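Local atomic coordinates of epsin-2 (Saccharomyces cerevisiae, PDB entry 6ENR), a protein that binds membranes enriched in phosphatidylinositol 4,5- and 3,5-bisphosphate through its N-terminal ENTH domain and is required for endocytosis and actin localisation. Residues Q20-D25 with L39-Q44. Residues are numbered along the deposited sequence; the frame is centred on the assembly and turned at random.
Sequences QVLVRD and LDDLAQ
In the all-helical ENTH domain of this epsin, the first two ordered helices, 19-26 and 36-45, pack through an apolar contact in which Leu22 and Val23 meet Leu42. The axes of segments 20-25 and 39-44 approach to 10.4 Å and run at 134° to each other, about midway between perpendicular and antiparallel; the backbones come nearest at Val23 and Leu42, whose CA atoms are 7.4 Å apart. Packing across that spacing is by side chains alone, and no hydrogen bond spans the two segments. The side chains of Leu22 and Leu42 lie alongside each other, pointing opposite ways, with Leu22 CG 3.8 Å from Leu42 CD2. The same CD2 methyl also reaches the branch point of Val23, at 4.0 Å from CB, so one methyl bridges two consecutive residues. With CG anti to the carbonyl carbon (chi1 -67°) and chi2 at 160°, Leu42 turns CD2 toward both. Ile55 of helix 49-63 touches both Val23 and Leu42, joining the pair to a third helix. Shortening Leu22 to an alanine removes CG and both methyls, which would probably leave a gap beside Leu42 CD2 and take away the methyl packed on the Asp41 carboxylate. Asp41 bounds the contact on its more exposed side, where its OD1 forms a salt bridge with Arg45 while OD2 lies 3.5 Å from Leu22 CD2.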
ATOM      1  N   GLN A  20       3.203 -10.972 -10.253  1.00 23.68           N
ATOM      2  CA  GLN A  20       2.448 -11.735  -9.240  1.00 28.07           C
ATOM      3  C   GLN A  20       3.278 -12.164  -8.098  1.00 25.11           C
ATOM      4  O   GLN A  20       2.844 -12.044  -6.977  1.00 22.17           O
ATOM      5  CB  GLN A  20       1.810 -12.999  -9.842  1.00 32.22           C
ATOM      6  CG  GLN A  20       0.547 -13.430  -9.142  1.00 39.74           C
ATOM      7  CD  GLN A  20      -0.497 -13.992 -10.135  1.00 49.54           C
ATOM      8  OE1 GLN A  20      -0.683 -15.210 -10.240  1.00 54.07           O
ATOM      9  NE2 GLN A  20      -1.152 -13.091 -10.897  1.00 48.65           N
ATOM     10  N   VAL A  21       4.472 -12.677  -8.372  1.00 24.40           N
ATOM     11  CA  VAL A  21       5.409 -13.096  -7.313  1.00 27.79           C
ATOM     12  C   VAL A  21       6.013 -11.901  -6.550  1.00 23.54           C
ATOM     13  O   VAL A  21       6.236 -11.942  -5.332  1.00 25.66           O
ATOM     14  CB  VAL A  21       6.594 -13.926  -7.906  1.00 30.51           C
ATOM     15  CG1 VAL A  21       7.635 -14.209  -6.850  1.00 32.40           C
ATOM     16  CG2 VAL A  21       6.115 -15.217  -8.528  1.00 32.75           C
ATOM     17  N   LEU A  22       6.323 -10.844  -7.267  1.00 21.35           N
ATOM     18  CA  LEU A  22       6.873  -9.674  -6.653  1.00 20.50           C
ATOM     19  C   LEU A  22       5.892  -9.019  -5.659  1.00 17.07           C
ATOM     20  O   LEU A  22       6.339  -8.572  -4.551  1.00 17.75           O
ATOM     21  CB  LEU A  22       7.198  -8.637  -7.695  1.00 23.10           C
ATOM     22  CG  LEU A  22       7.810  -7.337  -7.310  1.00 26.02           C
ATOM     23  CD1 LEU A  22       9.107  -7.487  -6.544  1.00 33.39           C
ATOM     24  CD2 LEU A  22       8.065  -6.535  -8.614  1.00 28.37           C
ATOM     25  N   VAL A  23       4.643  -8.859  -6.109  1.00 15.77           N
ATOM     26  CA  VAL A  23       3.592  -8.177  -5.285  1.00 18.79           C
ATOM     27  C   VAL A  23       3.183  -9.086  -4.112  1.00 17.58           C
ATOM     28  O   VAL A  23       2.981  -8.595  -2.997  1.00 16.28           O
ATOM     29  CB  VAL A  23       2.375  -7.582  -6.053  1.00 18.45           C
ATOM     30  CG1 VAL A  23       1.400  -8.625  -6.557  1.00 19.79           C
ATOM     31  CG2 VAL A  23       1.557  -6.629  -5.176  1.00 20.59           C
ATOM     32  N   ARG A  24       3.149 -10.414  -4.358  1.00 20.14           N
ATOM     33  CA  ARG A  24       2.877 -11.398  -3.287  1.00 22.11           C
ATOM     34  C   ARG A  24       4.001 -11.377  -2.246  1.00 20.86           C
ATOM     35  O   ARG A  24       3.772 -11.262  -1.016  1.00 17.09           O
ATOM     36  CB  ARG A  24       2.647 -12.805  -3.950  1.00 25.84           C
ATOM     37  CG  ARG A  24       2.271 -13.979  -3.025  1.00 34.09           C
ATOM     38  CD  ARG A  24       2.449 -15.344  -3.738  1.00 37.00           C
ATOM     39  NE  ARG A  24       3.884 -15.673  -3.962  1.00 43.23           N
ATOM     40  CZ  ARG A  24       4.351 -16.755  -4.599  1.00 41.70           C
ATOM     41  NH1 ARG A  24       3.514 -17.664  -5.104  1.00 43.58           N
ATOM     42  NH2 ARG A  24       5.662 -16.939  -4.734  1.00 35.36           N
ATOM     43  N   ASP A  25       5.262 -11.359  -2.690  1.00 20.55           N
ATOM     44  CA  ASP A  25       6.358 -11.344  -1.726  1.00 23.27           C
ATOM     45  C   ASP A  25       6.462 -10.058  -0.933  1.00 20.15           C
ATOM     46  O   ASP A  25       6.739 -10.068   0.312  1.00 18.55           O
ATOM     47  CB  ASP A  25       7.671 -11.662  -2.457  1.00 29.65           C
ATOM     48  CG  ASP A  25       7.725 -13.089  -2.958  1.00 36.55           C
ATOM     49  OD1 ASP A  25       6.814 -13.896  -2.679  1.00 38.03           O
ATOM     50  OD2 ASP A  25       8.698 -13.412  -3.697  1.00 42.87           O
ATOM     51  N   LEU A  39       9.978  -2.113  -3.845  1.00 17.10           N
ATOM     52  CA  LEU A  39       9.035  -0.952  -4.008  1.00 17.71           C
ATOM     53  C   LEU A  39       9.326  -0.232  -5.313  1.00 18.54           C
ATOM     54  O   LEU A  39       8.418   0.001  -6.133  1.00 16.44           O
ATOM     55  CB  LEU A  39       9.167   0.004  -2.857  1.00 20.76           C
ATOM     56  CG  LEU A  39       8.677  -0.588  -1.491  1.00 19.50           C
ATOM     57  CD1 LEU A  39       9.071   0.341  -0.401  1.00 21.31           C
ATOM     58  CD2 LEU A  39       7.168  -0.738  -1.389  1.00 19.81           C
ATOM     59  N   ASP A  40      10.602   0.029  -5.584  1.00 17.39           N
ATOM     60  CA  ASP A  40      10.909   0.693  -6.854  1.00 19.74           C
ATOM     61  C   ASP A  40      10.625  -0.147  -8.119  1.00 17.68           C
ATOM     62  O   ASP A  40      10.146   0.408  -9.099  1.00 16.91           O
ATOM     63  CB  ASP A  40      12.302   1.290  -6.876  1.00 21.49           C
ATOM     64  CG  ASP A  40      12.319   2.526  -7.787  1.00 25.33           C
ATOM     65  OD1 ASP A  40      11.646   3.611  -7.464  1.00 27.99           O
ATOM     66  OD2 ASP A  40      12.856   2.361  -8.850  1.00 24.61           O
ATOM     67  N   ASP A  41      10.723  -1.482  -8.044  1.00 16.96           N
ATOM     68  CA  ASP A  41      10.387  -2.299  -9.187  1.00 19.64           C
ATOM     69  C   ASP A  41       8.852  -2.256  -9.397  1.00 17.39           C
ATOM     70  O   ASP A  41       8.365  -2.029 -10.492  1.00 21.30           O
ATOM     71  CB  ASP A  41      10.900  -3.695  -8.881  1.00 21.04           C
ATOM     72  CG  ASP A  41      10.965  -4.602 -10.091  1.00 27.51           C
ATOM     73  OD1 ASP A  41      10.740  -4.215 -11.272  1.00 28.72           O
ATOM     74  OD2 ASP A  41      11.294  -5.762  -9.830  1.00 25.60           O
ATOM     75  N   LEU A  42       8.092  -2.414  -8.331  1.00 15.15           N
ATOM     76  CA  LEU A  42       6.626  -2.199  -8.367  1.00 16.71           C
ATOM     77  C   LEU A  42       6.259  -0.904  -8.981  1.00 16.41           C
ATOM     78  O   LEU A  42       5.426  -0.853  -9.897  1.00 13.45           O
ATOM     79  CB  LEU A  42       5.963  -2.363  -7.026  1.00 16.86           C
ATOM     80  CG  LEU A  42       6.039  -3.841  -6.544  1.00 18.18           C
ATOM     81  CD1 LEU A  42       5.822  -3.847  -5.062  1.00 19.27           C
ATOM     82  CD2 LEU A  42       4.975  -4.744  -7.172  1.00 20.32           C
ATOM     83  N   ALA A  43       6.919   0.149  -8.531  1.00 16.10           N
ATOM     84  CA  ALA A  43       6.622   1.437  -9.044  1.00 15.46           C
ATOM     85  C   ALA A  43       6.874   1.520 -10.495  1.00 14.97           C
ATOM     86  O   ALA A  43       5.987   1.978 -11.250  1.00 14.74           O
ATOM     87  CB  ALA A  43       7.392   2.532  -8.285  1.00 16.78           C
ATOM     88  N   GLN A  44       8.013   0.990 -10.952  1.00 15.07           N
ATOM     89  CA  GLN A  44       8.260   0.984 -12.378  1.00 17.00           C
ATOM     90  C   GLN A  44       7.240   0.205 -13.207  1.00 16.43           C
ATOM     91  O   GLN A  44       6.792   0.619 -14.300  1.00 14.49           O
ATOM     92  CB  GLN A  44       9.618   0.450 -12.683  1.00 21.52           C
ATOM     93  CG  GLN A  44      10.760   1.365 -12.253  1.00 26.64           C
ATOM     94  CD  GLN A  44      10.512   2.886 -12.265  1.00 31.43           C
ATOM     95  OE1 GLN A  44      10.194   3.525 -13.317  1.00 36.63           O
ATOM     96  NE2 GLN A  44      10.720   3.501 -11.084  1.00 38.72           N
TER